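Local coordinates for Amuc_1100 (PDB 6LAD), which is an outer-membrane protein of Akkermansia muciniphila that probably acts through Toll-like receptor 2 and is probably related to components of type II secretion systems, at residues S64-T69 against F277-A282; I128-N133 against T195-Y200; P175-F180 against Q269-L274. All coordinates share one frame; numbering follows the deposited sequence.

Contact 1: residues S64-T69 against F277-A282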
ATOM      1  N   SER A  64      -5.605  -5.489  -7.445  1.00 37.81           N
ATOM      2  CA  SER A  64      -5.895  -4.105  -7.783  1.00 36.10           C
ATOM      3  C   SER A  64      -7.381  -3.847  -7.985  1.00 35.26           C
ATOM      4  O   SER A  64      -7.781  -2.681  -8.078  1.00 35.80           O
ATOM      5  CB  SER A  64      -5.108  -3.679  -9.023  1.00 34.37           C
ATOM      6  OG  SER A  64      -3.806  -3.261  -8.653  1.00 30.65           O
ATOM      7  N   ALA A  65      -8.207  -4.887  -8.055  1.00 34.64           N
ATOM      8  CA  ALA A  65      -9.643  -4.659  -8.127  1.00 37.84           C
ATOM      9  C   ALA A  65     -10.129  -3.979  -6.847  1.00 39.79           C
ATOM     10  O   ALA A  65      -9.722  -4.327  -5.734  1.00 35.56           O
ATOM     11  CB  ALA A  65     -10.387  -5.966  -8.358  1.00 36.78           C
ATOM     12  N   LEU A  66     -10.974  -2.972  -7.019  1.00 37.28           N
ATOM     13  CA  LEU A  66     -11.494  -2.197  -5.908  1.00 36.29           C
ATOM     14  C   LEU A  66     -12.725  -2.877  -5.328  1.00 40.19           C
ATOM     15  O   LEU A  66     -13.575  -3.389  -6.062  1.00 41.96           O
ATOM     16  CB  LEU A  66     -11.842  -0.784  -6.370  1.00 34.43           C
ATOM     17  CG  LEU A  66     -10.674   0.030  -6.916  1.00 38.77           C
ATOM     18  CD1 LEU A  66     -11.118   1.439  -7.226  1.00 40.59           C
ATOM     19  CD2 LEU A  66      -9.517   0.048  -5.924  1.00 36.77           C
ATOM     20  N   VAL A  67     -12.797  -2.913  -4.009  1.00 38.18           N
ATOM     21  CA  VAL A  67     -13.941  -3.465  -3.289  1.00 40.63           C
ATOM     22  C   VAL A  67     -14.793  -2.301  -2.798  1.00 43.46           C
ATOM     23  O   VAL A  67     -14.248  -1.377  -2.174  1.00 40.95           O
ATOM     24  CB  VAL A  67     -13.487  -4.343  -2.111  1.00 46.09           C
ATOM     25  CG1 VAL A  67     -14.678  -4.852  -1.335  1.00 49.53           C
ATOM     26  CG2 VAL A  67     -12.677  -5.515  -2.629  1.00 42.23           C
ATOM     27  N   PRO A  68     -16.107  -2.308  -3.041  1.00 44.20           N
ATOM     28  CA  PRO A  68     -16.962  -1.231  -2.528  1.00 37.79           C
ATOM     29  C   PRO A  68     -16.784  -1.090  -1.027  1.00 37.96           C
ATOM     30  O   PRO A  68     -16.792  -2.074  -0.287  1.00 43.85           O
ATOM     31  CB  PRO A  68     -18.376  -1.696  -2.889  1.00 43.93           C
ATOM     32  CG  PRO A  68     -18.203  -2.665  -4.001  1.00 45.68           C
ATOM     33  CD  PRO A  68     -16.885  -3.341  -3.748  1.00 45.82           C
ATOM     34  N   THR A  69     -16.556   0.138  -0.586  1.00 35.41           N
ATOM     35  CA  THR A  69     -16.166   0.400   0.789  1.00 37.70           C
ATOM     36  C   THR A  69     -16.714   1.759   1.177  1.00 40.54           C
ATOM     37  O   THR A  69     -16.397   2.751   0.521  1.00 43.54           O
ATOM     38  CB  THR A  69     -14.636   0.353   0.934  1.00 39.99           C
ATOM     39  OG1 THR A  69     -14.166  -0.932   0.532  1.00 46.14           O
ATOM     40  CG2 THR A  69     -14.161   0.657   2.357  1.00 40.44           C
ATOM     41  N   PHE A 277      -2.819  -1.044 -10.513  1.00 32.99           N
ATOM     42  CA  PHE A 277      -3.173  -1.279 -11.905  1.00 33.69           C
ATOM     43  C   PHE A 277      -4.557  -0.731 -12.227  1.00 39.08           C
ATOM     44  O   PHE A 277      -5.483  -0.841 -11.421  1.00 41.93           O
ATOM     45  CB  PHE A 277      -3.065  -2.766 -12.213  1.00 30.50           C
ATOM     46  CG  PHE A 277      -1.661  -3.270 -12.115  1.00 34.33           C
ATOM     47  CD1 PHE A 277      -0.803  -3.185 -13.202  1.00 35.73           C
ATOM     48  CD2 PHE A 277      -1.173  -3.795 -10.929  1.00 35.24           C
ATOM     49  CE1 PHE A 277       0.509  -3.627 -13.111  1.00 36.00           C
ATOM     50  CE2 PHE A 277       0.141  -4.252 -10.838  1.00 35.96           C
ATOM     51  CZ  PHE A 277       0.983  -4.161 -11.929  1.00 35.14           C
ATOM     52  N   ASN A 278      -4.685  -0.123 -13.409  1.00 42.14           N
ATOM     53  CA  ASN A 278      -5.863   0.673 -13.745  1.00 46.61           C
ATOM     54  C   ASN A 278      -7.130  -0.173 -13.759  1.00 44.41           C
ATOM     55  O   ASN A 278      -7.132  -1.316 -14.217  1.00 42.13           O
ATOM     56  CB  ASN A 278      -5.665   1.320 -15.124  1.00 49.13           C
ATOM     57  CG  ASN A 278      -6.987   1.565 -15.878  1.00 53.74           C
ATOM     58  OD1 ASN A 278      -7.428   0.734 -16.676  1.00 49.66           O
ATOM     59  ND2 ASN A 278      -7.597   2.724 -15.647  1.00 56.25           N
ATOM     60  N   GLN A 279      -8.201   0.386 -13.200  1.00 46.20           N
ATOM     61  CA  GLN A 279      -9.476  -0.305 -13.095  1.00 48.55           C
ATOM     62  C   GLN A 279     -10.547   0.356 -13.956  1.00 50.74           C
ATOM     63  O   GLN A 279     -10.513   1.571 -14.189  1.00 52.98           O
ATOM     64  CB  GLN A 279      -9.956  -0.368 -11.644  1.00 45.67           C
ATOM     65  CG  GLN A 279      -8.974  -1.091 -10.776  1.00 40.01           C
ATOM     66  CD  GLN A 279      -8.926  -2.544 -11.150  1.00 44.12           C
ATOM     67  OE1 GLN A 279      -9.969  -3.200 -11.266  1.00 46.20           O
ATOM     68  NE2 GLN A 279      -7.722  -3.059 -11.376  1.00 40.92           N
ATOM     69  N   PRO A 280     -11.519  -0.419 -14.431  1.00 51.27           N
ATOM     70  CA  PRO A 280     -12.672   0.174 -15.111  1.00 53.75           C
ATOM     71  C   PRO A 280     -13.626   0.797 -14.107  1.00 58.09           C
ATOM     72  O   PRO A 280     -13.801   0.298 -12.991  1.00 56.91           O
ATOM     73  CB  PRO A 280     -13.308  -1.025 -15.824  1.00 54.41           C
ATOM     74  CG  PRO A 280     -12.977  -2.179 -14.942  1.00 51.97           C
ATOM     75  CD  PRO A 280     -11.615  -1.888 -14.360  1.00 50.45           C
ATOM     76  N   LYS A 281     -14.243   1.902 -14.512  1.00 63.11           N
ATOM     77  CA  LYS A 281     -15.245   2.589 -13.709  1.00 66.01           C
ATOM     78  C   LYS A 281     -16.582   2.592 -14.443  1.00 70.61           C
ATOM     79  O   LYS A 281     -16.628   2.687 -15.674  1.00 72.16           O
ATOM     80  CB  LYS A 281     -14.807   4.025 -13.387  1.00 66.89           C
ATOM     81  CG  LYS A 281     -13.944   4.147 -12.130  1.00 69.01           C
ATOM     82  CD  LYS A 281     -12.574   3.499 -12.317  1.00 64.87           C
ATOM     83  CE  LYS A 281     -11.803   3.410 -10.998  1.00 62.68           C
ATOM     84  NZ  LYS A 281     -11.618   4.753 -10.373  1.00 63.95           N
ATOM     85  N   ALA A 282     -17.669   2.471 -13.684  1.00 78.04           N
ATOM     86  CA  ALA A 282     -19.015   2.509 -14.253  1.00 78.80           C
ATOM     87  C   ALA A 282     -19.955   3.126 -13.230  1.00 88.10           C
ATOM     88  O   ALA A 282     -20.135   2.573 -12.139  1.00 85.02           O
ATOM     89  CB  ALA A 282     -19.492   1.111 -14.649  1.00 73.08           C
TER
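The F277 ring meets S64 at its edge: OG of S64 lies in the ring plane, 3.5 Å from CD2 of F277. The same ring meets that of Y57 at a steep inclination and touches F60 and L61 of the helix 58-61. The second flat group, the Q279 amide, has the carbonyl O of S64 over one face, 3.3 Å from CD of Q279, while its OE1 is 3.5 Å from CA of A65. Because that oxygen sits above the amide plane, NE2 of Q279 has too poor an angle to bond it; the S64 oxygen is instead bonded by NE2 of H276.

The amide is steered by its own segment. Q279 folds back at its second torsion (chi2 -68°), which lets NE2 donate to the carbonyl O of F277 at 3.2 Å. The acceptor lies close to the amide plane, whereas the donor sits well above the carbonyl plane.

This is a loop-to-loop junction: the link between helices 58-61 and 71-92 runs beside the tail that leaves the last strand of the chain, 266-277. One hydrogen bond ties the two together, from the backbone N of F277 to OG of S64, 3.1 Å long and fairly straight at 162°. With OG beside the backbone N of its own residue (chi1 -85°), the hydroxyl serves the strand end and the ring edge together. Farther out the contact turns apolar and thin, with CD1 of L66 4.3 Å from CE of K281, while L66 also rests on S119, T120 and F123 of helix 118-136.

Contact 2: residues I128-N133 against T195-Y200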
ATOM      1  N   ILE A 128      -0.309  -2.166   2.030  1.00 31.58           N
ATOM      2  CA  ILE A 128       0.666  -1.820   3.056  1.00 29.75           C
ATOM      3  C   ILE A 128       0.576  -2.796   4.222  1.00 32.21           C
ATOM      4  O   ILE A 128       1.590  -3.139   4.843  1.00 33.71           O
ATOM      5  CB  ILE A 128       0.463  -0.367   3.511  1.00 32.71           C
ATOM      6  CG1 ILE A 128       0.669   0.582   2.324  1.00 28.50           C
ATOM      7  CG2 ILE A 128       1.433  -0.029   4.639  1.00 27.99           C
ATOM      8  CD1 ILE A 128       0.267   2.000   2.606  1.00 25.84           C
ATOM      9  N   ASN A 129      -0.633  -3.261   4.540  1.00 29.46           N
ATOM     10  CA  ASN A 129      -0.792  -4.217   5.626  1.00 29.95           C
ATOM     11  C   ASN A 129      -0.050  -5.503   5.298  1.00 30.85           C
ATOM     12  O   ASN A 129       0.717  -6.025   6.119  1.00 30.76           O
ATOM     13  CB  ASN A 129      -2.288  -4.481   5.851  1.00 32.12           C
ATOM     14  CG  ASN A 129      -2.562  -5.473   6.972  1.00 29.94           C
ATOM     15  OD1 ASN A 129      -2.068  -5.321   8.091  1.00 29.91           O
ATOM     16  ND2 ASN A 129      -3.327  -6.515   6.660  1.00 25.44           N
ATOM     17  N   SER A 130      -0.245  -6.001   4.071  1.00 30.58           N
ATOM     18  CA  SER A 130       0.489  -7.170   3.593  1.00 31.77           C
ATOM     19  C   SER A 130       1.999  -6.955   3.657  1.00 33.61           C
ATOM     20  O   SER A 130       2.748  -7.833   4.113  1.00 32.93           O
ATOM     21  CB  SER A 130       0.064  -7.487   2.168  1.00 30.16           C
ATOM     22  OG  SER A 130       0.830  -8.550   1.658  1.00 36.00           O
ATOM     23  N   LEU A 131       2.463  -5.787   3.201  1.00 29.29           N
ATOM     24  CA  LEU A 131       3.900  -5.520   3.162  1.00 33.73           C
ATOM     25  C   LEU A 131       4.502  -5.494   4.565  1.00 37.64           C
ATOM     26  O   LEU A 131       5.534  -6.128   4.827  1.00 32.94           O
ATOM     27  CB  LEU A 131       4.160  -4.195   2.452  1.00 37.57           C
ATOM     28  CG  LEU A 131       5.563  -3.614   2.636  1.00 34.87           C
ATOM     29  CD1 LEU A 131       6.609  -4.465   1.976  1.00 33.99           C
ATOM     30  CD2 LEU A 131       5.593  -2.211   2.119  1.00 36.22           C
ATOM     31  N   VAL A 132       3.855  -4.774   5.489  1.00 36.46           N
ATOM     32  CA  VAL A 132       4.403  -4.651   6.834  1.00 35.15           C
ATOM     33  C   VAL A 132       4.364  -5.996   7.545  1.00 35.07           C
ATOM     34  O   VAL A 132       5.284  -6.332   8.293  1.00 37.43           O
ATOM     35  CB  VAL A 132       3.678  -3.551   7.633  1.00 34.81           C
ATOM     36  CG1 VAL A 132       4.125  -3.574   9.078  1.00 32.81           C
ATOM     37  CG2 VAL A 132       3.974  -2.177   7.038  1.00 30.52           C
ATOM     38  N   ASN A 133       3.333  -6.812   7.307  1.00 34.80           N
ATOM     39  CA  ASN A 133       3.353  -8.124   7.947  1.00 37.79           C
ATOM     40  C   ASN A 133       4.489  -9.006   7.400  1.00 40.54           C
ATOM     41  O   ASN A 133       5.188  -9.688   8.178  1.00 41.27           O
ATOM     42  CB  ASN A 133       1.981  -8.793   7.808  1.00 31.96           C
ATOM     43  CG  ASN A 133       0.980  -8.286   8.876  1.00 38.30           C
ATOM     44  OD1 ASN A 133       1.290  -8.271  10.063  1.00 42.78           O
ATOM     45  ND2 ASN A 133      -0.205  -7.877   8.453  1.00 34.90           N
ATOM     46  N   THR A 195      10.823  -8.033  -2.323  1.00 47.65           N
ATOM     47  CA  THR A 195      10.989  -8.470  -3.708  1.00 42.76           C
ATOM     48  C   THR A 195      10.152  -9.705  -4.012  1.00 44.21           C
ATOM     49  O   THR A 195       9.615  -9.836  -5.116  1.00 49.61           O
ATOM     50  CB  THR A 195      12.461  -8.732  -4.010  1.00 46.94           C
ATOM     51  OG1 THR A 195      13.191  -7.500  -3.929  1.00 52.79           O
ATOM     52  CG2 THR A 195      12.620  -9.308  -5.409  1.00 47.90           C
ATOM     53  N   GLY A 196      10.013 -10.618  -3.053  1.00 43.08           N
ATOM     54  CA  GLY A 196       9.281 -11.830  -3.369  1.00 39.74           C
ATOM     55  C   GLY A 196       7.769 -11.748  -3.346  1.00 38.94           C
ATOM     56  O   GLY A 196       7.107 -12.752  -3.605  1.00 44.82           O
ATOM     57  N   MET A 197       7.189 -10.591  -3.060  1.00 41.73           N
ATOM     58  CA  MET A 197       5.741 -10.505  -2.905  1.00 38.19           C
ATOM     59  C   MET A 197       5.033 -10.801  -4.222  1.00 41.67           C
ATOM     60  O   MET A 197       5.428 -10.310  -5.281  1.00 47.38           O
ATOM     61  CB  MET A 197       5.342  -9.125  -2.389  1.00 34.91           C
ATOM     62  CG  MET A 197       5.690  -8.903  -0.954  1.00 34.49           C
ATOM     63  SD  MET A 197       5.257  -7.263  -0.423  1.00 37.33           S
ATOM     64  CE  MET A 197       3.470  -7.415  -0.412  1.00 32.61           C
ATOM     65  N   GLN A 198       4.009 -11.633  -4.160  1.00 39.51           N
ATOM     66  CA  GLN A 198       3.238 -11.988  -5.338  1.00 44.83           C
ATOM     67  C   GLN A 198       1.862 -11.335  -5.377  1.00 43.64           C
ATOM     68  O   GLN A 198       1.188 -11.425  -6.409  1.00 45.99           O
ATOM     69  CB  GLN A 198       3.088 -13.517  -5.444  1.00 54.93           C
ATOM     70  CG  GLN A 198       4.263 -14.250  -6.129  1.00 55.74           C
ATOM     71  CD  GLN A 198       4.293 -14.048  -7.655  1.00 61.26           C
ATOM     72  OE1 GLN A 198       4.796 -13.035  -8.151  1.00 62.10           O
ATOM     73  NE2 GLN A 198       3.736 -15.010  -8.398  1.00 56.47           N
ATOM     74  N   ASP A 199       1.395 -10.739  -4.275  1.00 39.12           N
ATOM     75  CA  ASP A 199       0.049 -10.177  -4.233  1.00 35.74           C
ATOM     76  C   ASP A 199      -0.001  -8.681  -4.539  1.00 36.75           C
ATOM     77  O   ASP A 199      -0.955  -8.218  -5.167  1.00 36.27           O
ATOM     78  CB  ASP A 199      -0.584 -10.437  -2.862  1.00 34.52           C
ATOM     79  CG  ASP A 199       0.300  -9.977  -1.708  1.00 40.42           C
ATOM     80  OD1 ASP A 199       1.445  -9.525  -1.966  1.00 39.22           O
ATOM     81  OD2 ASP A 199      -0.157 -10.058  -0.538  1.00 37.05           O
ATOM     82  N   TYR A 200       1.000  -7.909  -4.120  1.00 36.29           N
ATOM     83  CA  TYR A 200       1.061  -6.473  -4.374  1.00 34.47           C
ATOM     84  C   TYR A 200       2.446  -6.100  -4.874  1.00 35.19           C
ATOM     85  O   TYR A 200       3.449  -6.628  -4.388  1.00 35.17           O
ATOM     86  CB  TYR A 200       0.763  -5.670  -3.111  1.00 35.15           C
ATOM     87  CG  TYR A 200      -0.623  -5.884  -2.583  1.00 35.95           C
ATOM     88  CD1 TYR A 200      -1.682  -5.101  -3.044  1.00 35.54           C
ATOM     89  CD2 TYR A 200      -0.894  -6.889  -1.662  1.00 31.95           C
ATOM     90  CE1 TYR A 200      -2.967  -5.289  -2.574  1.00 37.71           C
ATOM     91  CE2 TYR A 200      -2.188  -7.091  -1.191  1.00 34.32           C
ATOM     92  CZ  TYR A 200      -3.217  -6.283  -1.650  1.00 36.54           C
ATOM     93  OH  TYR A 200      -4.511  -6.466  -1.208  1.00 41.29           O
TER
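S130 and M197 meet where a helix passes a loop, and the methionine side chain can be followed outward. Its CB and CG carry the chain toward the helix, extended through chi2 (178°), before SD comes within 3.9 Å of CD1 of L131, the two side chains crossing at about a right angle. A bend at chi3 (71°) then turns the terminal methyl: CE lies 3.5 Å from OG of S130 and 4.1 Å from CA of L131.

The serine hydroxyl has a polar partner as well. OG of S130 donates to OD2 of D199 at 2.8 Å, arriving on the syn side and 17° out of the carboxylate plane. OD2 thus ties the loop to the helix, while OD1 takes a weak bond from the backbone N of Y200 within the loop itself. Replacing D199 by an alanine is likely to leave the S130 hydroxyl without this acceptor and the Y200 N-H without its weak partner. Beside them, CD2 of Y200 approaches CB of S130 obliquely at 4.0 Å.

F202 of strand 201-211 touches both L131 and M197, placing the contact in an alpha+beta fold with helices packed on a mostly antiparallel sheet, where the loop joining helix 184-195 to that strand packs against helix 118-136.

Contact 3: residues P175-F180 against Q269-L274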
ATOM      1  N   PRO A 175       3.137   6.480  -3.530  1.00 35.70           N
ATOM      2  CA  PRO A 175       4.407   6.493  -2.801  1.00 32.72           C
ATOM      3  C   PRO A 175       4.240   6.172  -1.336  1.00 33.35           C
ATOM      4  O   PRO A 175       3.201   6.422  -0.731  1.00 36.42           O
ATOM      5  CB  PRO A 175       4.893   7.931  -2.980  1.00 26.51           C
ATOM      6  CG  PRO A 175       3.661   8.699  -3.076  1.00 28.93           C
ATOM      7  CD  PRO A 175       2.654   7.840  -3.800  1.00 31.32           C
ATOM      8  N   LEU A 176       5.301   5.629  -0.758  1.00 36.46           N
ATOM      9  CA  LEU A 176       5.385   5.588   0.692  1.00 39.59           C
ATOM     10  C   LEU A 176       6.838   5.412   1.081  1.00 39.02           C
ATOM     11  O   LEU A 176       7.696   5.091   0.256  1.00 40.22           O
ATOM     12  CB  LEU A 176       4.522   4.489   1.317  1.00 40.89           C
ATOM     13  CG  LEU A 176       5.175   3.122   1.356  1.00 38.97           C
ATOM     14  CD1 LEU A 176       4.592   2.267   2.458  1.00 39.75           C
ATOM     15  CD2 LEU A 176       4.870   2.516   0.027  1.00 39.63           C
ATOM     16  N   GLU A 177       7.100   5.662   2.356  1.00 38.98           N
ATOM     17  CA  GLU A 177       8.429   5.555   2.915  1.00 42.01           C
ATOM     18  C   GLU A 177       8.289   4.835   4.241  1.00 39.44           C
ATOM     19  O   GLU A 177       7.467   5.228   5.070  1.00 41.34           O
ATOM     20  CB  GLU A 177       9.017   6.956   3.098  1.00 47.63           C
ATOM     21  CG  GLU A 177       9.210   7.677   1.776  1.00 49.17           C
ATOM     22  CD  GLU A 177       9.542   9.140   1.939  1.00 64.66           C
ATOM     23  OE1 GLU A 177       9.818   9.568   3.084  1.00 72.20           O
ATOM     24  OE2 GLU A 177       9.466   9.878   0.928  1.00 73.60           O
ATOM     25  N   ILE A 178       9.070   3.780   4.435  1.00 42.01           N
ATOM     26  CA  ILE A 178       9.045   3.045   5.694  1.00 43.95           C
ATOM     27  C   ILE A 178      10.425   3.153   6.322  1.00 46.53           C
ATOM     28  O   ILE A 178      11.432   3.364   5.637  1.00 45.21           O
ATOM     29  CB  ILE A 178       8.647   1.552   5.556  1.00 43.97           C
ATOM     30  CG1 ILE A 178       9.690   0.791   4.761  1.00 42.92           C
ATOM     31  CG2 ILE A 178       7.284   1.378   4.888  1.00 42.05           C
ATOM     32  CD1 ILE A 178       9.160  -0.530   4.277  1.00 50.72           C
ATOM     33  N   ALA A 179      10.462   3.034   7.641  1.00 42.89           N
ATOM     34  CA  ALA A 179      11.713   3.060   8.370  1.00 44.22           C
ATOM     35  C   ALA A 179      11.653   1.999   9.449  1.00 46.22           C
ATOM     36  O   ALA A 179      10.620   1.822  10.099  1.00 43.05           O
ATOM     37  CB  ALA A 179      11.987   4.429   8.987  1.00 48.06           C
ATOM     38  N   PHE A 180      12.749   1.272   9.611  1.00 41.87           N
ATOM     39  CA  PHE A 180      12.791   0.238  10.621  1.00 42.41           C
ATOM     40  C   PHE A 180      14.231   0.085  11.082  1.00 50.51           C
ATOM     41  O   PHE A 180      15.144   0.737  10.573  1.00 50.04           O
ATOM     42  CB  PHE A 180      12.199  -1.077  10.094  1.00 43.20           C
ATOM     43  CG  PHE A 180      12.799  -1.544   8.792  1.00 43.29           C
ATOM     44  CD1 PHE A 180      13.934  -2.335   8.786  1.00 41.81           C
ATOM     45  CD2 PHE A 180      12.232  -1.182   7.584  1.00 39.02           C
ATOM     46  CE1 PHE A 180      14.479  -2.755   7.607  1.00 43.38           C
ATOM     47  CE2 PHE A 180      12.768  -1.591   6.404  1.00 34.88           C
ATOM     48  CZ  PHE A 180      13.896  -2.380   6.409  1.00 45.78           C
ATOM     49  N   GLN A 269      15.970   3.177   6.064  1.00 49.60           N
ATOM     50  CA  GLN A 269      14.847   3.915   5.506  1.00 51.85           C
ATOM     51  C   GLN A 269      14.702   3.526   4.045  1.00 48.95           C
ATOM     52  O   GLN A 269      15.672   3.597   3.284  1.00 48.66           O
ATOM     53  CB  GLN A 269      15.054   5.417   5.662  1.00 55.98           C
ATOM     54  CG  GLN A 269      13.838   6.257   5.352  1.00 58.84           C
ATOM     55  CD  GLN A 269      13.980   7.666   5.920  1.00 75.63           C
ATOM     56  OE1 GLN A 269      13.016   8.439   5.937  1.00 77.80           O
ATOM     57  NE2 GLN A 269      15.187   8.003   6.402  1.00 67.78           N
ATOM     58  N   VAL A 270      13.504   3.095   3.663  1.00 44.06           N
ATOM     59  CA  VAL A 270      13.226   2.582   2.331  1.00 41.50           C
ATOM     60  C   VAL A 270      12.161   3.453   1.682  1.00 43.96           C
ATOM     61  O   VAL A 270      11.091   3.690   2.265  1.00 44.31           O
ATOM     62  CB  VAL A 270      12.778   1.111   2.370  1.00 42.48           C
ATOM     63  CG1 VAL A 270      12.648   0.571   0.968  1.00 40.54           C
ATOM     64  CG2 VAL A 270      13.753   0.280   3.197  1.00 40.70           C
ATOM     65  N   SER A 271      12.471   3.946   0.492  1.00 44.97           N
ATOM     66  CA  SER A 271      11.556   4.726  -0.326  1.00 44.83           C
ATOM     67  C   SER A 271      10.992   3.822  -1.415  1.00 41.67           C
ATOM     68  O   SER A 271      11.772   3.268  -2.208  1.00 45.25           O
ATOM     69  CB  SER A 271      12.307   5.913  -0.930  1.00 44.24           C
ATOM     70  OG  SER A 271      11.489   6.655  -1.807  1.00 55.86           O
ATOM     71  N   LEU A 272       9.651   3.691  -1.458  1.00 39.92           N
ATOM     72  CA  LEU A 272       8.953   2.721  -2.303  1.00 38.89           C
ATOM     73  C   LEU A 272       7.808   3.358  -3.082  1.00 37.39           C
ATOM     74  O   LEU A 272       7.239   4.380  -2.681  1.00 40.69           O
ATOM     75  CB  LEU A 272       8.329   1.571  -1.497  1.00 38.72           C
ATOM     76  CG  LEU A 272       9.074   0.691  -0.497  1.00 40.89           C
ATOM     77  CD1 LEU A 272       8.887   1.266   0.872  1.00 42.02           C
ATOM     78  CD2 LEU A 272       8.517  -0.692  -0.516  1.00 40.52           C
ATOM     79  N   ASN A 273       7.446   2.696  -4.181  1.00 37.40           N
ATOM     80  CA  ASN A 273       6.200   2.930  -4.900  1.00 34.44           C
ATOM     81  C   ASN A 273       5.389   1.647  -4.921  1.00 38.99           C
ATOM     82  O   ASN A 273       5.906   0.576  -5.277  1.00 37.35           O
ATOM     83  CB  ASN A 273       6.363   3.380  -6.349  1.00 34.46           C
ATOM     84  CG  ASN A 273       6.691   4.834  -6.487  1.00 40.66           C
ATOM     85  OD1 ASN A 273       7.545   5.209  -7.293  1.00 48.48           O
ATOM     86  ND2 ASN A 273       6.043   5.673  -5.687  1.00 38.70           N
ATOM     87  N   LEU A 274       4.132   1.757  -4.510  1.00 37.04           N
ATOM     88  CA  LEU A 274       3.149   0.710  -4.701  1.00 34.56           C
ATOM     89  C   LEU A 274       2.510   0.922  -6.065  1.00 32.71           C
ATOM     90  O   LEU A 274       2.247   2.056  -6.452  1.00 37.59           O
ATOM     91  CB  LEU A 274       2.097   0.755  -3.600  1.00 31.49           C
ATOM     92  CG  LEU A 274       0.843  -0.051  -3.883  1.00 31.45           C
ATOM     93  CD1 LEU A 274       1.211  -1.513  -3.899  1.00 32.08           C
ATOM     94  CD2 LEU A 274      -0.176   0.222  -2.808  1.00 30.77           C
TER
HETATM   95  O   HOH W   1       8.482   7.086  -1.901  1.00 44.07           O
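L176 pairs with L272, and I178 with V270, through two rings of backbone hydrogen bonds between antiparallel strands whose directions differ by 162°. In the first ring N of L176 donates to O of L272 and N of L272 to O of L176, both at 3.0 Å. In the second, N of V270 reaches O of I178 at 2.9 Å and N of I178 returns to O of V270. From the non-hydrogen-bonded pairs between and beyond them, the CA atoms of P175, E177 and Q269 make CA-H...O contacts to carbonyls of the neighbouring hydrogen-bonded pairs, the shortest from CA of E177 to O of V270 at 3.3 Å.

Apolar contacts gather on the face bearing L176, I178, V270 and L272. CG1 of I178 lies 3.9 Å from CB of V270, the side chains running alongside and pointing the same way, while CD1 of I178 touches CD1 of L272. CD2 of L176 rests against CB of L272. A chi1 of 53° brings the end of the F180 side chain back to V270, whose CG2 is approached obliquely by CE2 of F180 at 3.8 Å.

The other face is mixed: E177, Q269, S271 and N273 share it with P175 and A179. A water donates to O of L176 and also hydrogen-bonds OG of S271, at 3.0 Å, bridging the strands. OE1 of Q269 is hydrogen-bonded to K145 and OD1 of N273 to N205, on the two flanking strands.

Strands 171-182 and 266-277 are thus neighbours inside the mixed sheet, between 142-147 and 201-211. Helices 118-136 and 184-195 cover the apolar face, L135 touching I178, M191 touching V270 and I194 touching L272.

In the fold
Contact 3 has the largest buried interface, two inner strands joined by backbone bonds, with one apolar face in the core and the other partly exposed. Contact 2 packs on the apolar face: L131 meets L272, I128 meets L176 and Y200 meets L274, its centre about 12 Å from that of contact 3. It joins helix to loop mainly through side chains, a partly buried mixture of polar and apolar groups. Contact 1 lies nearer the surface, about 24 Å from contact 3 between centres and across the middle of the chain, yet its 277-282 segment continues the strand of contact 3. There the strand ends, and a single side-chain-to-backbone bond and sparse packing make the contact. Along the chain, contacts 2 and 3 interlock, and contact 1 encloses both.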